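Local atomic coordinates of 2,3-dihydroxybenzoate-AMP ligase (Mycobacterium smegmatis, PDB entry 5KEI), a protein that belongs to the ANL superfamily of AMP-binding enzymes, with a large AMP-binding region followed by a smaller C-terminal domain. Residues A[501-506]-A[531-536]; A[308-313]-A[342-347]; A[45-50]-A[229-234]; A[64-69]-A[103-108]. One frame throughout, in Å; residues are numbered along the deposited sequence.

Contact 1: residues A[501-506]-A[531-536]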
# COMPACT_ATOMS: atom_id res chain seq x y z
N ALA A 501 8.23 -29.31 5.76
CA ALA A 501 8.83 -28.07 5.27
C ALA A 501 9.89 -28.38 4.22
O ALA A 501 10.99 -28.82 4.53
CB ALA A 501 9.43 -27.25 6.41
N VAL A 502 9.50 -28.16 2.98
CA VAL A 502 10.41 -28.25 1.85
C VAL A 502 11.04 -26.88 1.61
O VAL A 502 10.36 -25.92 1.25
CB VAL A 502 9.67 -28.75 0.59
CG1 VAL A 502 10.67 -29.09 -0.49
CG2 VAL A 502 8.84 -29.97 0.94
N VAL A 503 12.35 -26.79 1.81
CA VAL A 503 13.03 -25.51 1.85
C VAL A 503 14.16 -25.40 0.81
O VAL A 503 14.91 -26.36 0.61
CB VAL A 503 13.61 -25.28 3.27
CG1 VAL A 503 14.57 -24.06 3.29
CG2 VAL A 503 12.49 -25.14 4.28
N VAL A 504 14.27 -24.25 0.16
CA VAL A 504 15.47 -23.91 -0.60
C VAL A 504 16.38 -23.04 0.25
O VAL A 504 16.02 -21.90 0.57
CB VAL A 504 15.14 -23.17 -1.90
CG1 VAL A 504 16.43 -22.73 -2.61
CG2 VAL A 504 14.29 -24.05 -2.79
N PHE A 505 17.54 -23.57 0.62
CA PHE A 505 18.45 -22.85 1.51
C PHE A 505 19.32 -21.85 0.79
O PHE A 505 19.64 -22.01 -0.39
CB PHE A 505 19.36 -23.82 2.26
CG PHE A 505 18.68 -24.55 3.38
CD1 PHE A 505 18.33 -23.88 4.54
CD2 PHE A 505 18.43 -25.91 3.29
CE1 PHE A 505 17.72 -24.56 5.58
CE2 PHE A 505 17.82 -26.59 4.32
CZ PHE A 505 17.47 -25.91 5.47
N ASN A 506 19.73 -20.83 1.53
CA ASN A 506 20.60 -19.80 1.01
C ASN A 506 22.07 -20.21 1.06
O ASN A 506 22.69 -20.55 0.05
CB ASN A 506 20.41 -18.51 1.78
CG ASN A 506 20.28 -17.34 0.88
OD1 ASN A 506 20.79 -17.34 -0.24
ND2 ASN A 506 19.60 -16.31 1.35
N ASP A 531 7.05 -31.09 11.05
CA ASP A 531 7.52 -32.36 11.59
C ASP A 531 8.81 -32.81 10.89
O ASP A 531 9.61 -33.57 11.45
CB ASP A 531 6.45 -33.45 11.46
CG ASP A 531 5.11 -33.03 12.05
OD1 ASP A 531 4.97 -33.06 13.30
OD2 ASP A 531 4.20 -32.68 11.26
N ALA A 532 9.00 -32.35 9.65
CA ALA A 532 10.17 -32.77 8.87
C ALA A 532 10.67 -31.64 7.99
O ALA A 532 9.91 -30.77 7.58
CB ALA A 532 9.84 -33.99 8.04
N LEU A 533 11.97 -31.67 7.70
CA LEU A 533 12.58 -30.64 6.88
C LEU A 533 13.26 -31.28 5.67
O LEU A 533 14.05 -32.21 5.83
CB LEU A 533 13.58 -29.84 7.70
CG LEU A 533 14.53 -28.93 6.93
CD1 LEU A 533 13.79 -27.71 6.41
CD2 LEU A 533 15.67 -28.54 7.83
N VAL A 534 12.95 -30.81 4.47
CA VAL A 534 13.54 -31.41 3.26
C VAL A 534 14.05 -30.33 2.30
O VAL A 534 13.28 -29.53 1.79
CB VAL A 534 12.53 -32.32 2.53
CG1 VAL A 534 12.99 -32.62 1.13
CG2 VAL A 534 12.31 -33.62 3.30
N PRO A 535 15.38 -30.30 2.08
CA PRO A 535 16.00 -29.33 1.16
C PRO A 535 15.85 -29.71 -0.31
O PRO A 535 15.95 -30.87 -0.69
CB PRO A 535 17.47 -29.33 1.58
CG PRO A 535 17.49 -29.94 2.95
CD PRO A 535 16.39 -30.96 2.93
N MET A 536 15.61 -28.70 -1.14
CA MET A 536 15.57 -28.89 -2.59
C MET A 536 16.34 -27.74 -3.22
O MET A 536 16.39 -26.65 -2.65
CB MET A 536 14.12 -28.93 -3.10
CG MET A 536 13.36 -30.23 -2.80
SD MET A 536 11.74 -30.27 -3.63
CE MET A 536 12.22 -30.26 -5.36
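The phenyl ring of Phe505 meets the strand of Leu533 and Pro535 with its edge: Pro535 CG lies near the ring plane, 3.6 Å from Phe505 CE2, and Leu533 CD2 reaches Phe505 CZ at 4.0 Å. Over one face sits CG1 of Val503, from the ring's own strand. CG of Phe505 stands anti to the carbonyl carbon (chi1 -76°), which brings the end of the side chain nearer to the neighbouring strand. On the same face of the sheet, Val503 CG2 touches Leu533 CD1 at 3.6 Å. On the face of Val502 and Val534, the sulfur of Met536, SD, comes 3.5 Å from Val502 CG1.

Between the two layers of side chains the strands run parallel. The amides of Ala501 and Val503 donate to Ala532 O and Val534 O, while Val534 N reaches Ala501 O at 2.8 Å and Met536 N reaches Val503 O at 3.0 Å. Strands 498-505 and 532-535 belong to a beta-alpha-beta unit, and Leu533 also packs on Leu512 and Leu515 of its connecting helix 512-521. Backbone bonds fix the register, while the side-chain contacts across the strands are apolar, a thioether among them.

Contact 2: residues A[308-313]-A[342-347]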
# COMPACT_ATOMS: atom_id res chain seq x y z
N LEU A 308 -20.44 2.36 11.64
CA LEU A 308 -20.51 3.14 12.87
C LEU A 308 -21.09 4.54 12.62
O LEU A 308 -21.96 4.97 13.36
CB LEU A 308 -19.12 3.22 13.53
CG LEU A 308 -19.03 3.95 14.87
CD1 LEU A 308 -19.78 3.21 15.94
CD2 LEU A 308 -17.57 4.21 15.28
N TRP A 309 -20.63 5.25 11.58
CA TRP A 309 -21.17 6.58 11.25
C TRP A 309 -22.65 6.54 10.93
O TRP A 309 -23.38 7.46 11.29
CB TRP A 309 -20.49 7.20 10.03
CG TRP A 309 -19.12 7.73 10.22
CD1 TRP A 309 -18.24 7.42 11.21
CD2 TRP A 309 -18.45 8.66 9.36
NE1 TRP A 309 -17.07 8.11 11.03
CE2 TRP A 309 -17.17 8.88 9.90
CE3 TRP A 309 -18.82 9.34 8.19
CZ2 TRP A 309 -16.25 9.74 9.31
CZ3 TRP A 309 -17.91 10.20 7.61
CH2 TRP A 309 -16.63 10.39 8.17
N ALA A 310 -23.06 5.52 10.20
CA ALA A 310 -24.44 5.36 9.76
C ALA A 310 -25.39 5.23 10.96
O ALA A 310 -26.41 5.91 11.05
CB ALA A 310 -24.57 4.15 8.84
N GLN A 311 -25.04 4.36 11.90
CA GLN A 311 -25.86 4.18 13.08
C GLN A 311 -25.57 5.27 14.11
O GLN A 311 -25.86 5.12 15.29
CB GLN A 311 -25.65 2.78 13.68
CG GLN A 311 -24.27 2.52 14.21
CD GLN A 311 -24.05 1.06 14.54
OE1 GLN A 311 -24.64 0.17 13.93
NE2 GLN A 311 -23.18 0.80 15.53
N ALA A 312 -24.99 6.37 13.65
CA ALA A 312 -24.77 7.55 14.49
C ALA A 312 -25.77 8.61 14.10
O ALA A 312 -26.04 9.53 14.86
CB ALA A 312 -23.35 8.07 14.36
N CYS A 313 -26.30 8.47 12.89
CA CYS A 313 -27.33 9.36 12.38
C CYS A 313 -28.73 8.83 12.72
O CYS A 313 -29.07 7.69 12.39
CB CYS A 313 -27.18 9.53 10.86
SG CYS A 313 -25.91 10.70 10.36
N ARG A 342 -26.13 3.66 2.61
CA ARG A 342 -26.74 4.62 1.70
C ARG A 342 -28.24 4.80 1.94
O ARG A 342 -28.97 5.23 1.06
CB ARG A 342 -26.44 4.27 0.23
CG ARG A 342 -26.79 2.92 -0.24
CD ARG A 342 -26.21 2.71 -1.64
NE ARG A 342 -26.66 3.74 -2.58
CZ ARG A 342 -27.89 3.80 -3.11
NH1 ARG A 342 -28.83 2.91 -2.78
NH2 ARG A 342 -28.18 4.78 -3.96
N GLY A 343 -28.68 4.48 3.14
CA GLY A 343 -30.01 4.86 3.57
C GLY A 343 -29.88 5.86 4.70
O GLY A 343 -30.78 6.66 4.95
N ALA A 344 -28.74 5.81 5.39
CA ALA A 344 -28.53 6.61 6.58
C ALA A 344 -27.46 7.69 6.40
O ALA A 344 -27.44 8.66 7.16
CB ALA A 344 -28.16 5.70 7.74
N LEU A 345 -26.58 7.54 5.41
CA LEU A 345 -25.48 8.49 5.23
C LEU A 345 -25.54 9.27 3.92
O LEU A 345 -25.53 10.50 3.93
CB LEU A 345 -24.13 7.77 5.30
CG LEU A 345 -23.62 7.29 6.66
CD1 LEU A 345 -22.20 6.73 6.50
CD2 LEU A 345 -23.64 8.43 7.67
N THR A 346 -25.57 8.55 2.80
CA THR A 346 -25.55 9.14 1.47
C THR A 346 -25.74 8.03 0.43
O THR A 346 -25.11 6.97 0.53
CB THR A 346 -24.23 9.93 1.16
OG1 THR A 346 -24.24 10.34 -0.21
CG2 THR A 346 -22.98 9.07 1.41
N PRO A 347 -26.59 8.27 -0.58
CA PRO A 347 -26.74 7.29 -1.66
C PRO A 347 -25.45 7.20 -2.48
O PRO A 347 -25.25 6.23 -3.22
CB PRO A 347 -27.89 7.85 -2.50
CG PRO A 347 -27.88 9.31 -2.23
CD PRO A 347 -27.42 9.47 -0.81
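Leu345 lays its isobutyl end against the last turn of helix 303-310, on Trp309 and Ala310. Its CG stands anti to its own carbonyl carbon (chi1 -73°), and this swings the branches nearer the helix than the first bond alone would take them. The branch point comes first: Leu345 CG is 3.7 Å from Ala310 CA. From there the two methyls diverge, with Leu345 CD1 on Trp309 CB at 4.0 Å and Leu345 CD2 on the carbonyl oxygen of Trp309 at 3.8 Å. Ala344 meets Ala310 methyl to methyl, CB to CB at 4.1 Å, and beyond the helix end, Cys313 SG lies 4.2 Å from Leu345 CD2.

The indole of Trp309 leads away from this meeting. It packs on Ala287, Thr299 and Leu301, and its NE1 is bonded to Pro282 O, so the residue offers Leu345 mainly its CB and backbone. Behind the contact, Arg342 NE closes on Pro347 O at 2.9 Å, with the oxygen near the guanidinium plane, and Arg342 NH1 forms a salt bridge with Glu373.

Helices 303-310 and 335-344 follow the adjacent parallel strands 298-301 and 325-328, and Leu345 also touches Leu326. Apolar packing between the C-terminal ends of neighbouring helices, and the residues just after them, is what consecutive beta-alpha units of a largely parallel sheet give.

Contact 3: residues A[45-50]-A[229-234]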
# COMPACT_ATOMS: atom_id res chain seq x y z
N GLN A 45 5.64 13.53 -16.17
CA GLN A 45 5.85 14.55 -15.15
C GLN A 45 6.07 13.95 -13.75
O GLN A 45 5.47 12.92 -13.38
CB GLN A 45 4.67 15.52 -15.14
CG GLN A 45 4.43 16.24 -16.47
CD GLN A 45 5.58 17.15 -16.88
OE1 GLN A 45 6.07 17.96 -16.07
NE2 GLN A 45 6.03 17.03 -18.13
N LEU A 46 6.96 14.59 -12.99
CA LEU A 46 7.36 14.10 -11.68
C LEU A 46 6.22 14.27 -10.70
O LEU A 46 5.42 15.18 -10.86
CB LEU A 46 8.60 14.84 -11.18
CG LEU A 46 9.96 14.63 -11.86
CD1 LEU A 46 11.02 15.32 -11.03
CD2 LEU A 46 10.31 13.16 -12.07
N LEU A 47 6.19 13.42 -9.67
CA LEU A 47 5.12 13.46 -8.68
C LEU A 47 4.93 14.86 -8.09
O LEU A 47 3.80 15.31 -7.93
CB LEU A 47 5.38 12.45 -7.55
CG LEU A 47 4.28 12.21 -6.50
CD1 LEU A 47 2.89 12.14 -7.14
CD2 LEU A 47 4.56 10.93 -5.69
N ASP A 48 6.03 15.55 -7.76
CA ASP A 48 5.89 16.84 -7.08
C ASP A 48 5.23 17.88 -7.97
O ASP A 48 4.83 18.93 -7.49
CB ASP A 48 7.24 17.42 -6.61
CG ASP A 48 8.09 17.98 -7.77
OD1 ASP A 48 8.59 17.19 -8.60
OD2 ASP A 48 8.23 19.23 -7.88
N SER A 49 5.13 17.60 -9.27
CA SER A 49 4.58 18.56 -10.22
C SER A 49 3.08 18.67 -10.06
O SER A 49 2.47 19.64 -10.55
CB SER A 49 4.91 18.18 -11.67
OG SER A 49 4.05 17.14 -12.11
N VAL A 50 2.48 17.69 -9.40
CA VAL A 50 1.06 17.77 -9.09
C VAL A 50 0.81 19.04 -8.27
O VAL A 50 -0.15 19.76 -8.55
CB VAL A 50 0.55 16.52 -8.33
CG1 VAL A 50 -0.90 16.71 -7.85
CG2 VAL A 50 0.66 15.29 -9.22
N ASP A 229 3.30 6.21 -12.65
CA ASP A 229 2.10 5.44 -12.40
C ASP A 229 1.33 6.03 -11.23
O ASP A 229 0.11 5.90 -11.18
CB ASP A 229 2.37 3.95 -12.16
CG ASP A 229 3.06 3.65 -10.84
OD1 ASP A 229 4.29 3.65 -10.78
OD2 ASP A 229 2.34 3.49 -9.83
N TYR A 230 2.02 6.74 -10.35
CA TYR A 230 1.36 7.29 -9.16
C TYR A 230 0.60 8.58 -9.53
O TYR A 230 -0.50 8.82 -9.03
CB TYR A 230 2.37 7.51 -8.01
CG TYR A 230 1.68 7.31 -6.68
CD1 TYR A 230 1.06 6.07 -6.44
CD2 TYR A 230 1.72 8.22 -5.63
CE1 TYR A 230 0.43 5.78 -5.27
CE2 TYR A 230 1.08 7.91 -4.39
CZ TYR A 230 0.44 6.67 -4.24
OH TYR A 230 -0.22 6.27 -3.10
N VAL A 231 1.16 9.38 -10.44
CA VAL A 231 0.44 10.55 -10.94
C VAL A 231 -0.78 10.08 -11.72
O VAL A 231 -1.89 10.58 -11.53
CB VAL A 231 1.33 11.43 -11.80
CG1 VAL A 231 0.51 12.57 -12.47
CG2 VAL A 231 2.47 11.99 -10.95
N TYR A 232 -0.58 9.08 -12.59
CA TYR A 232 -1.73 8.47 -13.26
C TYR A 232 -2.78 7.89 -12.29
O TYR A 232 -3.98 8.06 -12.52
CB TYR A 232 -1.27 7.37 -14.23
CG TYR A 232 -2.41 6.60 -14.89
CD1 TYR A 232 -3.43 7.26 -15.58
CD2 TYR A 232 -2.50 5.22 -14.77
CE1 TYR A 232 -4.50 6.56 -16.17
CE2 TYR A 232 -3.56 4.51 -15.35
CZ TYR A 232 -4.56 5.19 -16.04
OH TYR A 232 -5.60 4.48 -16.61
N ASN A 233 -2.35 7.28 -11.19
CA ASN A 233 -3.23 6.56 -10.27
C ASN A 233 -4.21 7.63 -9.66
O ASN A 233 -5.43 7.49 -9.59
CB ASN A 233 -2.42 5.88 -9.15
CG ASN A 233 -3.30 5.15 -8.19
OD1 ASN A 233 -3.72 5.71 -7.22
ND2 ASN A 233 -3.47 3.86 -8.39
N ALA A 234 -3.63 8.73 -9.20
CA ALA A 234 -4.37 9.87 -8.65
C ALA A 234 -5.27 10.58 -9.68
O ALA A 234 -6.45 10.85 -9.41
CB ALA A 234 -3.39 10.86 -8.03
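Apolar packing of Leu47 and Val50 on Val231 and Tyr230 brings the start of helix 49-57 against one side of helix 227-240, joining parts of the chain far apart in sequence. Val231 is central. Its CG2 methyl lies 3.8 Å from both Leu47 CA and Leu47 CD1, and Val50 CG2 comes to 4.1 Å from that same Val231 CG2. The side chains of Leu47 and Val231 run alongside one another, pointing opposite ways. With CG of Leu47 anti to its backbone nitrogen (chi1 -173°), the two methyls divide between neighbours: CD1 goes to Val231, while Leu47 CD2 meets the edge of the Tyr230 ring at CD2, 3.9 Å away. Beyond the contact, Leu47 and Tyr230 both pack on Leu209 of strand 207-212, and the hydroxyl of Tyr230 is bonded to Asn258 OD1.

Polar bonds shape the turn that presents Leu47. A type I beta turn runs from Leu46 to Ser49, and Leu46 O is gripped twice, by Ser49 N at 2.9 Å and by Ser49 OG at 2.7 Å, the hydroxyl lying in the carbonyl plane. Leu47 N is bonded to His227 ND1, at the first residue of helix 227-240, and Asp48 is tied by a salt bridge to Arg117. Between the two segments the contact is apolar, while hydrogen bonds within the turn, and the one to His227, fix where Leu47 lies.

Contact 4: residues A[64-69]-A[103-108]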
# COMPACT_ATOMS: atom_id res chain seq x y z
N VAL A 64 -4.94 22.59 1.59
CA VAL A 64 -5.00 21.66 2.70
C VAL A 64 -5.54 22.37 3.95
O VAL A 64 -5.30 23.56 4.14
CB VAL A 64 -3.62 21.05 2.97
CG1 VAL A 64 -3.19 20.13 1.82
CG2 VAL A 64 -2.58 22.16 3.17
N ILE A 65 -6.29 21.64 4.78
CA ILE A 65 -6.83 22.20 6.03
C ILE A 65 -6.65 21.20 7.17
O ILE A 65 -6.78 20.00 6.96
CB ILE A 65 -8.35 22.54 5.94
CG1 ILE A 65 -8.68 23.33 4.68
CG2 ILE A 65 -8.80 23.31 7.15
CD1 ILE A 65 -10.09 23.89 4.68
N ASP A 66 -6.32 21.68 8.36
CA ASP A 66 -6.45 20.87 9.57
C ASP A 66 -7.00 21.76 10.67
O ASP A 66 -7.35 22.91 10.41
CB ASP A 66 -5.13 20.18 10.00
CG ASP A 66 -3.98 21.16 10.28
OD1 ASP A 66 -4.22 22.27 10.78
OD2 ASP A 66 -2.81 20.79 10.01
N ALA A 67 -7.07 21.22 11.89
CA ALA A 67 -7.70 21.89 13.02
C ALA A 67 -7.21 23.32 13.25
O ALA A 67 -8.00 24.22 13.53
CB ALA A 67 -7.49 21.06 14.28
N ASP A 68 -5.90 23.52 13.11
CA ASP A 68 -5.32 24.81 13.47
C ASP A 68 -4.75 25.61 12.30
O ASP A 68 -4.56 26.81 12.42
CB ASP A 68 -4.24 24.58 14.53
CG ASP A 68 -4.80 23.94 15.79
OD1 ASP A 68 -6.01 24.14 16.07
OD2 ASP A 68 -4.04 23.23 16.49
N HIS A 69 -4.50 24.95 11.17
CA HIS A 69 -3.91 25.61 10.01
C HIS A 69 -4.70 25.40 8.73
O HIS A 69 -5.53 24.50 8.64
CB HIS A 69 -2.49 25.11 9.78
CG HIS A 69 -1.65 25.11 11.01
ND1 HIS A 69 -1.05 26.25 11.51
CD2 HIS A 69 -1.31 24.11 11.86
CE1 HIS A 69 -0.38 25.96 12.60
NE2 HIS A 69 -0.52 24.66 12.84
N PRO A 103 1.18 11.99 11.70
CA PRO A 103 -0.26 12.08 11.94
C PRO A 103 -0.98 12.84 10.82
O PRO A 103 -0.32 13.43 9.98
CB PRO A 103 -0.34 12.87 13.25
CG PRO A 103 0.95 13.66 13.29
CD PRO A 103 1.96 12.74 12.70
N ASN A 104 -2.31 12.80 10.81
CA ASN A 104 -3.11 13.54 9.82
C ASN A 104 -3.17 15.04 10.10
O ASN A 104 -4.07 15.53 10.77
CB ASN A 104 -4.53 12.99 9.75
CG ASN A 104 -4.60 11.71 8.98
OD1 ASN A 104 -3.57 11.08 8.68
ND2 ASN A 104 -5.82 11.31 8.62
N THR A 105 -2.19 15.74 9.53
CA THR A 105 -1.92 17.15 9.73
C THR A 105 -1.71 17.76 8.35
O THR A 105 -1.31 17.05 7.42
CB THR A 105 -0.63 17.35 10.63
OG1 THR A 105 -0.17 18.70 10.54
CG2 THR A 105 0.55 16.41 10.21
N ALA A 106 -1.97 19.06 8.18
CA ALA A 106 -1.61 19.73 6.93
C ALA A 106 -0.12 19.52 6.67
O ALA A 106 0.30 19.42 5.52
CB ALA A 106 -1.94 21.21 6.98
N GLU A 107 0.66 19.44 7.74
CA GLU A 107 2.10 19.27 7.65
C GLU A 107 2.50 17.99 6.90
O GLU A 107 3.63 17.87 6.40
CB GLU A 107 2.71 19.29 9.05
CG GLU A 107 4.18 19.63 9.09
CD GLU A 107 4.51 20.99 8.50
OE1 GLU A 107 3.65 21.90 8.52
OE2 GLU A 107 5.65 21.16 8.00
N PHE A 108 1.58 17.03 6.81
CA PHE A 108 1.85 15.79 6.08
C PHE A 108 2.12 16.12 4.61
O PHE A 108 3.03 15.55 3.99
CB PHE A 108 0.67 14.79 6.23
CG PHE A 108 0.78 13.58 5.33
CD1 PHE A 108 1.45 12.44 5.75
CD2 PHE A 108 0.22 13.58 4.07
CE1 PHE A 108 1.56 11.34 4.93
CE2 PHE A 108 0.32 12.48 3.23
CZ PHE A 108 0.99 11.35 3.66
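Asp66 extends its carboxylate toward the backbone of Ala106. Starting at the root, Asp66 CB is 3.8 Å from Ala106 N; Asp66 CG, set between the backbone nitrogen and the carbonyl carbon (chi1 59°), turns the carboxylate toward Ala106 and lies 3.6 Å from Ala106 N. At the tip the oxygens part company. OD2 crosses over: Ala106 N donates to Asp66 OD2 at 2.7 Å, nearly straight at 162°, meeting the oxygen on its anti side and somewhat out of the carboxylate plane. Ala106 CB lies 3.2 Å from that OD2, and Thr105 OG1 adds a weak, long bond to it. Asp66 OD1 turns back on its own chain: Asp68 N at 3.1 Å makes an Asx turn and His69 N at 2.7 Å the wider Asx motif, holding the bend between strands 62-65 and 70-72.

Thr105 OG1 in turn accepts from Glu107 N at 3.0 Å, an N-terminal capping bond, so both side chains engage amides at the start of helix 107-117. The amides of Ala106, Asp68 and His69 would probably help to stabilise a negative charge on Asp66. Nearby, Val64 CG2 rests on Ala106 CB at 4.0 Å. In the fold, strand 62-65 runs between strands 70-72 and 275-278 near one border of the nine-stranded sheet; Val64 and Phe108 both pack on Phe278, and helix 107-117 sets out after strand 97-101 of the seven-stranded sheet.

Contacts 2 and 4 lie within the large AMP-binding region, as does segment 229-234 of contact 3, whereas contact 1 belongs to the C-terminal domain. Contact 1 stands apart, its centre 44 Å from that of contact 3 and more than 50 Å from those of contacts 2 and 4, across the middle of the chain. Contacts 3 and 4 are the nearest pair, with closest atoms about 9 Å apart; helix 49-57 of contact 3 is followed by strand 62-65 of contact 4. Contacts 2 and 4 attach to the nine-stranded sheet, through the helices after strands 298-301 and 325-328 and through strand 62-65; the centres of these two contacts are 26 Å apart.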